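Local coordinates for protein PAN2-PAN3 deadenylation complex catalytic subunit pan2 (Neurospora crassa, PDB 4CZW) that probably shortens the poly(A) tails of mRNA as the catalytic subunit of the PAN deadenylation complex, using a metal-dependent exonuclease domain beside a ubiquitin-protease-like domain predicted to be inactive, at residues 51-54 against 55-59; 61-64 against 65-68; 391-394 against 395-399. All blocks are in the same frame, centred on the assembly; numbering follows the deposited sequence.

All three contacts lie in the ubiquitin-protease-like part of this chain, which is thought to serve the complex as a scaffold, and not in its exonuclease domain. Contact 1 fills helix 51-58 and contact 2 occupies most of the next helix, 61-71, with the two centres about 12 Å apart. Far later in the sequence comes contact 3, where strand 385-394 of the large mixed sheet runs into a loop. Its centre is about 12 Å from that of contact 2 and about 15 Å from that of contact 1. Residues of 391-399 pack on both helices; Met391 meets Val56 and Met57. Segments more than 300 residues apart thus pack together in the same domain.

Contact 1: residues 51-54 against 55-59; sequences NSLL and QVMHY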
loop_
_atom_site.group_PDB
_atom_site.type_symbol
_atom_site.label_atom_id
_atom_site.label_comp_id
_atom_site.label_asym_id
_atom_site.label_seq_id
_atom_site.Cartn_x
_atom_site.Cartn_y
_atom_site.Cartn_z
ATOM N N ASN A 51 -3.229 -6.866 -4.428
ATOM C CA ASN A 51 -1.919 -6.476 -4.946
ATOM C C ASN A 51 -1.986 -5.613 -6.201
ATOM O O ASN A 51 -1.338 -4.570 -6.276
ATOM C CB ASN A 51 -1.072 -7.718 -5.232
ATOM C CG ASN A 51 -0.597 -8.404 -3.967
ATOM O OD1 ASN A 51 -0.550 -7.796 -2.897
ATOM N ND2 ASN A 51 -0.232 -9.675 -4.085
ATOM N N SER A 52 -2.774 -6.049 -7.179
ATOM C CA SER A 52 -2.910 -5.322 -8.436
ATOM C C SER A 52 -3.478 -3.926 -8.211
ATOM O O SER A 52 -3.037 -2.959 -8.832
ATOM C CB SER A 52 -3.800 -6.094 -9.409
ATOM O OG SER A 52 -3.312 -7.407 -9.610
ATOM N N LEU A 53 -4.457 -3.830 -7.317
ATOM C CA LEU A 53 -5.083 -2.552 -7.000
ATOM C C LEU A 53 -4.111 -1.630 -6.273
ATOM O O LEU A 53 -4.051 -0.434 -6.553
ATOM C CB LEU A 53 -6.339 -2.765 -6.153
ATOM C CG LEU A 53 -7.038 -1.493 -5.670
ATOM C CD1 LEU A 53 -7.470 -0.635 -6.848
ATOM C CD2 LEU A 53 -8.227 -1.832 -4.790
ATOM N N LEU A 54 -3.352 -2.197 -5.341
ATOM C CA LEU A 54 -2.373 -1.434 -4.575
ATOM C C LEU A 54 -1.296 -0.845 -5.482
ATOM O O LEU A 54 -0.843 0.279 -5.270
ATOM C CB LEU A 54 -1.733 -2.312 -3.497
ATOM C CG LEU A 54 -2.652 -2.787 -2.368
ATOM C CD1 LEU A 54 -1.913 -3.729 -1.432
ATOM C CD2 LEU A 54 -3.217 -1.601 -1.601
ATOM N N GLN A 55 -0.894 -1.612 -6.492
ATOM C CA GLN A 55 0.108 -1.157 -7.450
ATOM C C GLN A 55 -0.411 0.022 -8.262
ATOM O O GLN A 55 0.260 1.045 -8.388
ATOM C CB GLN A 55 0.516 -2.295 -8.390
ATOM C CG GLN A 55 1.257 -3.443 -7.718
ATOM C CD GLN A 55 2.713 -3.125 -7.434
ATOM O OE1 GLN A 55 3.163 -1.994 -7.615
ATOM N NE2 GLN A 55 3.460 -4.129 -6.989
ATOM N N VAL A 56 -1.612 -0.136 -8.812
ATOM C CA VAL A 56 -2.230 0.892 -9.640
ATOM C C VAL A 56 -2.422 2.193 -8.861
ATOM O O VAL A 56 -2.167 3.281 -9.378
ATOM C CB VAL A 56 -3.589 0.417 -10.195
ATOM C CG1 VAL A 56 -4.288 1.539 -10.928
ATOM C CG2 VAL A 56 -3.395 -0.776 -11.118
HETATM N N MSE A 57 -2.858 2.073 -7.611
HETATM C CA MSE A 57 -3.053 3.237 -6.753
HETATM C C MSE A 57 -1.728 3.907 -6.398
HETATM O O MSE A 57 -1.654 5.130 -6.291
HETATM C CB MSE A 57 -3.792 2.843 -5.473
HETATM C CG MSE A 57 -5.231 2.409 -5.685
HETATM SE SE MSE A 57 -6.113 1.959 -4.006
HETATM C CE MSE A 57 -5.987 3.694 -3.129
ATOM N N HIS A 58 -0.687 3.099 -6.215
ATOM C CA HIS A 58 0.622 3.605 -5.809
ATOM C C HIS A 58 1.245 4.511 -6.865
ATOM O O HIS A 58 1.889 5.507 -6.537
ATOM C CB HIS A 58 1.574 2.447 -5.504
ATOM C CG HIS A 58 2.988 2.879 -5.267
ATOM N ND1 HIS A 58 3.992 2.674 -6.186
ATOM C CD2 HIS A 58 3.562 3.518 -4.219
ATOM C CE1 HIS A 58 5.127 3.160 -5.713
ATOM N NE2 HIS A 58 4.892 3.678 -4.521
ATOM N N TYR A 59 1.056 4.158 -8.132
ATOM C CA TYR A 59 1.610 4.948 -9.224
ATOM C C TYR A 59 0.610 5.990 -9.706
ATOM O O TYR A 59 0.735 6.530 -10.806
ATOM C CB TYR A 59 2.047 4.038 -10.372
ATOM C CG TYR A 59 3.229 3.165 -10.011
ATOM C CD1 TYR A 59 4.525 3.659 -10.078
ATOM C CD2 TYR A 59 3.048 1.856 -9.590
ATOM C CE1 TYR A 59 5.609 2.870 -9.742
ATOM C CE2 TYR A 59 4.126 1.058 -9.252
ATOM C CZ TYR A 59 5.404 1.570 -9.330
ATOM O OH TYR A 59 6.480 0.781 -8.996
#
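Leu53 and Met57, one turn apart on helix 51-58, make the side-chain contact here, while the main chain supplies the hydrogen bonds. Four successive i to i+4 bonds run from the amides of residues 55-58 to the carbonyls of residues 51-54; Gln55 N lies 3.0 Å from Asn51 O and Met57 N likewise 3.0 Å from Leu53 O. Tyr59, the first residue to leave helical geometry, still donates its N to Gln55 O.

The apolar part rests on Leu53, whose CG stands opposite the backbone N (chi1 176°), and on the selenomethionine Met57, whose chain starts beside its own N (chi1 -67°), a torsion that sets CG near Leu53 O and SE by Leu53 CG. The two side chains pass at a slant, with Leu53 CG 3.9 Å from Met57 SE and Leu53 CD1 4.0 Å from Met57 CG.

At the end of the helix His58 brings ND1 over the centre of one face of the Tyr59 ring, and Gln55 OE1 lies at that ring's edge, while Gln55 NE2 makes a weak hydrogen bond to Pro39 O.

The NSLLQ sequence resembles the Cys-box helix of active ubiquitin-specific proteases, although this domain is predicted to be inactive. Asn51 ND2 bonds to Asp366 OD1 and Glu42 O. Leu53 packs on helix 130-149, Leu54, Met57 and His58 on helix 81-94, and Ser52, Val56 and Tyr59 on strand 339-347, which leaves this helix buried between helices and sheet.

Contact 2: residues 61-64 against 65-68; sequences PLLR and NMAL
From Pro61 O to Asn65 N and on to Arg64 O and Leu68 N, four consecutive i to i+4 hydrogen bonds, 3.1 to 3.2 Å long, carry the first two turns of helix 61-71. In one of them the donor stands well off the carbonyl plane, Met66 N lying 43° out of the plane of the Leu62 C=O.

That same carbonyl has a second donor. A water gives a hydrogen to Leu62 O at 2.9 Å and accepts one from Asn65 ND2 at 3.0 Å, so the side-chain amide is tied through the water to a main-chain oxygen three residues back. With its CG opposite the backbone N (chi1 179°), Asn65 presents this amide beside the helix, and its OD1 takes a bond from Gln69 NE2 one turn ahead.

Two pairs of side chains lie side by side, the members of each pointing the same way. In the apolar pair, the selenomethionine Met66 bends at its last torsion (chi3 -48°), which brings CE back to within 4.0 Å of Leu63 CD2; both side chains pack on helix 172-180. In the other, the aliphatic stem of Arg64 runs beside Leu68, with Arg64 CG 4.1 Å from Leu68 CD1. Beyond the stem, Arg64 NE bonds to His58 O, a carbonyl at the end of the preceding helix.

Ala67 faces helix 81-94 near the zinc site, whose ligand His70 belongs to this same helix. The chemistry is therefore divided: Leu63 and Met66 offer carbon to helix 172-180, Arg64 has its NE held by His58 O, and Asn65 has both ends of its amide engaged, one by water and one by Gln69, which should restrict its rotation.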
loop_
_atom_site.group_PDB
_atom_site.type_symbol
_atom_site.label_atom_id
_atom_site.label_comp_id
_atom_site.label_asym_id
_atom_site.label_seq_id
_atom_site.Cartn_x
_atom_site.Cartn_y
_atom_site.Cartn_z
ATOM N N PRO A 61 -0.112 9.466 -8.610
ATOM C CA PRO A 61 0.525 10.538 -7.831
ATOM C C PRO A 61 -0.380 11.183 -6.783
ATOM O O PRO A 61 0.062 11.419 -5.659
ATOM C CB PRO A 61 0.910 11.556 -8.906
ATOM C CG PRO A 61 1.172 10.724 -10.107
ATOM C CD PRO A 61 0.173 9.599 -10.050
ATOM N N LEU A 62 -1.629 11.456 -7.148
ATOM C CA LEU A 62 -2.568 12.082 -6.224
ATOM C C LEU A 62 -2.952 11.143 -5.086
ATOM O O LEU A 62 -3.204 11.586 -3.967
ATOM C CB LEU A 62 -3.822 12.543 -6.966
ATOM C CG LEU A 62 -3.635 13.749 -7.886
ATOM C CD1 LEU A 62 -4.937 14.097 -8.584
ATOM C CD2 LEU A 62 -3.108 14.938 -7.098
ATOM N N LEU A 63 -2.994 9.846 -5.374
ATOM C CA LEU A 63 -3.337 8.854 -4.362
ATOM C C LEU A 63 -2.166 8.578 -3.424
ATOM O O LEU A 63 -2.352 8.443 -2.215
ATOM C CB LEU A 63 -3.801 7.550 -5.015
ATOM C CG LEU A 63 -5.166 7.579 -5.704
ATOM C CD1 LEU A 63 -5.527 6.202 -6.235
ATOM C CD2 LEU A 63 -6.230 8.085 -4.746
ATOM N N ARG A 64 -0.961 8.493 -3.984
ATOM C CA ARG A 64 0.229 8.208 -3.187
ATOM C C ARG A 64 0.529 9.353 -2.225
ATOM O O ARG A 64 0.828 9.127 -1.053
ATOM C CB ARG A 64 1.444 7.948 -4.085
ATOM C CG ARG A 64 2.653 7.419 -3.322
ATOM C CD ARG A 64 3.964 7.667 -4.060
ATOM N NE ARG A 64 4.128 6.825 -5.241
ATOM C CZ ARG A 64 5.212 6.828 -6.012
ATOM N NH1 ARG A 64 6.230 7.628 -5.725
ATOM N NH2 ARG A 64 5.282 6.030 -7.070
ATOM N N ASN A 65 0.447 10.582 -2.727
ATOM C CA ASN A 65 0.657 11.761 -1.898
ATOM C C ASN A 65 -0.381 11.847 -0.785
ATOM O O ASN A 65 -0.044 12.085 0.373
ATOM C CB ASN A 65 0.621 13.029 -2.754
ATOM C CG ASN A 65 0.813 14.290 -1.936
ATOM O OD1 ASN A 65 1.938 14.667 -1.607
ATOM N ND2 ASN A 65 -0.290 14.952 -1.604
HETATM N N MSE A 66 -1.641 11.637 -1.155
HETATM C CA MSE A 66 -2.759 11.674 -0.219
HETATM C C MSE A 66 -2.525 10.786 1.000
HETATM O O MSE A 66 -2.747 11.203 2.137
HETATM C CB MSE A 66 -4.043 11.250 -0.933
HETATM C CG MSE A 66 -5.302 11.334 -0.093
HETATM SE SE MSE A 66 -6.840 10.619 -1.054
HETATM C CE MSE A 66 -6.593 11.554 -2.743
ATOM N N ALA A 67 -2.065 9.564 0.753
ATOM C CA ALA A 67 -1.839 8.596 1.820
ATOM C C ALA A 67 -0.642 8.977 2.686
ATOM O O ALA A 67 -0.683 8.843 3.909
ATOM C CB ALA A 67 -1.643 7.205 1.234
ATOM N N LEU A 68 0.421 9.454 2.045
ATOM C CA LEU A 68 1.644 9.814 2.753
ATOM C C LEU A 68 1.454 11.045 3.634
ATOM O O LEU A 68 2.006 11.120 4.731
ATOM C CB LEU A 68 2.784 10.049 1.761
ATOM C CG LEU A 68 3.322 8.800 1.059
ATOM C CD1 LEU A 68 4.364 9.176 0.019
ATOM C CD2 LEU A 68 3.903 7.827 2.073
HETATM O O HOH W 1 -2.745 14.398 -3.320
#

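Contact 3: residues 391-394 against 395-399; sequences MFQV and KAANH
Gln393 and Val394 end strand 385-394 of the ubiquitin-protease-like domain and are gripped by the 3-10 turn that follows directly. Lys395 opens this turn and sends its extended chain outward to a salt bridge with Glu291; its carbonyl accepts the amide of Asn398. Ala397 turns back onto the strand end. Its N donates to Val394 O at 2.9 Å, from well above the carbonyl plane, as an i to i+3 bond, and its CB rests 3.6 Å from Val394 CG2. Leu62 of helix 61-71 touches both of these side chains.

Asn398 then leaves the turn and closes a wider loop through its side chain. Gln393 has its CG between backbone N and carbonyl carbon (chi1 85°) and is extended beyond, a course that carries its amide across to Asn398. The other end of each amide is also held, Gln393 OE1 by a weak bond from Leu62 N and Asn398 ND2 by Ser324 OG. Cutting Gln393 back to an alanine here is likely to leave Asn398 OD1 without this donor, its amide then held from the ND2 end by Ser324, and to cost Leu62 N its weak acceptor.

The two amide planes differ by just 19°, and the bond from Gln393 NE2 to Asn398 OD1 is 2.8 Å long and nearly straight, 165° at the hydrogen, with OD1 in the Gln393 amide plane.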
loop_
_atom_site.group_PDB
_atom_site.type_symbol
_atom_site.label_atom_id
_atom_site.label_comp_id
_atom_site.label_asym_id
_atom_site.label_seq_id
_atom_site.Cartn_x
_atom_site.Cartn_y
_atom_site.Cartn_z
HETATM N N MSE A 391 -7.936 3.130 -14.072
HETATM C CA MSE A 391 -7.597 4.299 -13.267
HETATM C C MSE A 391 -7.114 5.483 -14.099
HETATM O O MSE A 391 -6.100 5.400 -14.793
HETATM C CB MSE A 391 -6.524 3.934 -12.240
HETATM C CG MSE A 391 -6.240 5.020 -11.216
HETATM SE SE MSE A 391 -7.643 5.172 -9.868
HETATM C CE MSE A 391 -7.438 3.430 -9.013
ATOM N N PHE A 392 -7.850 6.588 -14.017
ATOM C CA PHE A 392 -7.438 7.840 -14.640
ATOM C C PHE A 392 -7.159 8.896 -13.578
ATOM O O PHE A 392 -7.755 8.879 -12.502
ATOM C CB PHE A 392 -8.513 8.357 -15.601
ATOM C CG PHE A 392 -8.569 7.626 -16.911
ATOM C CD1 PHE A 392 -7.763 8.011 -17.971
ATOM C CD2 PHE A 392 -9.441 6.566 -17.091
ATOM C CE1 PHE A 392 -7.819 7.345 -19.180
ATOM C CE2 PHE A 392 -9.502 5.897 -18.299
ATOM C CZ PHE A 392 -8.688 6.286 -19.344
ATOM N N GLN A 393 -6.245 9.810 -13.883
ATOM C CA GLN A 393 -6.051 10.992 -13.056
ATOM C C GLN A 393 -5.818 12.189 -13.967
ATOM O O GLN A 393 -5.444 12.025 -15.128
ATOM C CB GLN A 393 -4.880 10.815 -12.084
ATOM C CG GLN A 393 -3.517 11.148 -12.668
ATOM C CD GLN A 393 -2.493 11.478 -11.598
ATOM O OE1 GLN A 393 -2.745 11.300 -10.406
ATOM N NE2 GLN A 393 -1.333 11.969 -12.020
ATOM N N VAL A 394 -6.051 13.389 -13.443
ATOM C CA VAL A 394 -5.868 14.604 -14.228
ATOM C C VAL A 394 -4.414 14.734 -14.676
ATOM O O VAL A 394 -3.489 14.529 -13.890
ATOM C CB VAL A 394 -6.299 15.858 -13.438
ATOM C CG1 VAL A 394 -7.812 15.893 -13.296
ATOM C CG2 VAL A 394 -5.641 15.892 -12.069
ATOM N N LYS A 395 -4.224 15.057 -15.952
ATOM C CA LYS A 395 -2.894 15.105 -16.553
ATOM C C LYS A 395 -2.016 16.172 -15.904
ATOM O O LYS A 395 -0.790 16.062 -15.899
ATOM C CB LYS A 395 -3.001 15.356 -18.059
ATOM C CG LYS A 395 -1.681 15.249 -18.808
ATOM C CD LYS A 395 -1.873 15.444 -20.302
ATOM C CE LYS A 395 -0.556 15.303 -21.049
ATOM N NZ LYS A 395 -0.738 15.438 -22.521
ATOM N N ALA A 396 -2.651 17.199 -15.348
ATOM C CA ALA A 396 -1.928 18.271 -14.676
ATOM C C ALA A 396 -1.246 17.773 -13.405
ATOM O O ALA A 396 -0.325 18.411 -12.894
ATOM C CB ALA A 396 -2.871 19.422 -14.355
ATOM N N ALA A 397 -1.700 16.630 -12.901
ATOM C CA ALA A 397 -1.153 16.061 -11.674
ATOM C C ALA A 397 -0.005 15.095 -11.955
ATOM O O ALA A 397 0.625 14.587 -11.028
ATOM C CB ALA A 397 -2.247 15.361 -10.886
ATOM N N ASN A 398 0.262 14.841 -13.232
ATOM C CA ASN A 398 1.364 13.964 -13.613
ATOM C C ASN A 398 2.713 14.552 -13.217
ATOM O O ASN A 398 2.898 15.770 -13.243
ATOM C CB ASN A 398 1.339 13.686 -15.117
ATOM C CG ASN A 398 0.173 12.812 -15.530
ATOM O OD1 ASN A 398 -0.431 12.130 -14.702
ATOM N ND2 ASN A 398 -0.142 12.818 -16.820
ATOM N N HIS A 399 3.642 13.675 -12.842
ATOM C CA HIS A 399 5.007 14.058 -12.479
ATOM C C HIS A 399 5.046 15.040 -11.308
ATOM O O HIS A 399 6.008 15.792 -11.151
ATOM C CB HIS A 399 5.733 14.656 -13.687
ATOM C CG HIS A 399 5.392 13.992 -14.984
ATOM N ND1 HIS A 399 5.830 12.727 -15.312
ATOM C CD2 HIS A 399 4.651 14.416 -16.036
ATOM C CE1 HIS A 399 5.374 12.401 -16.508
ATOM N NE2 HIS A 399 4.656 13.409 -16.969
#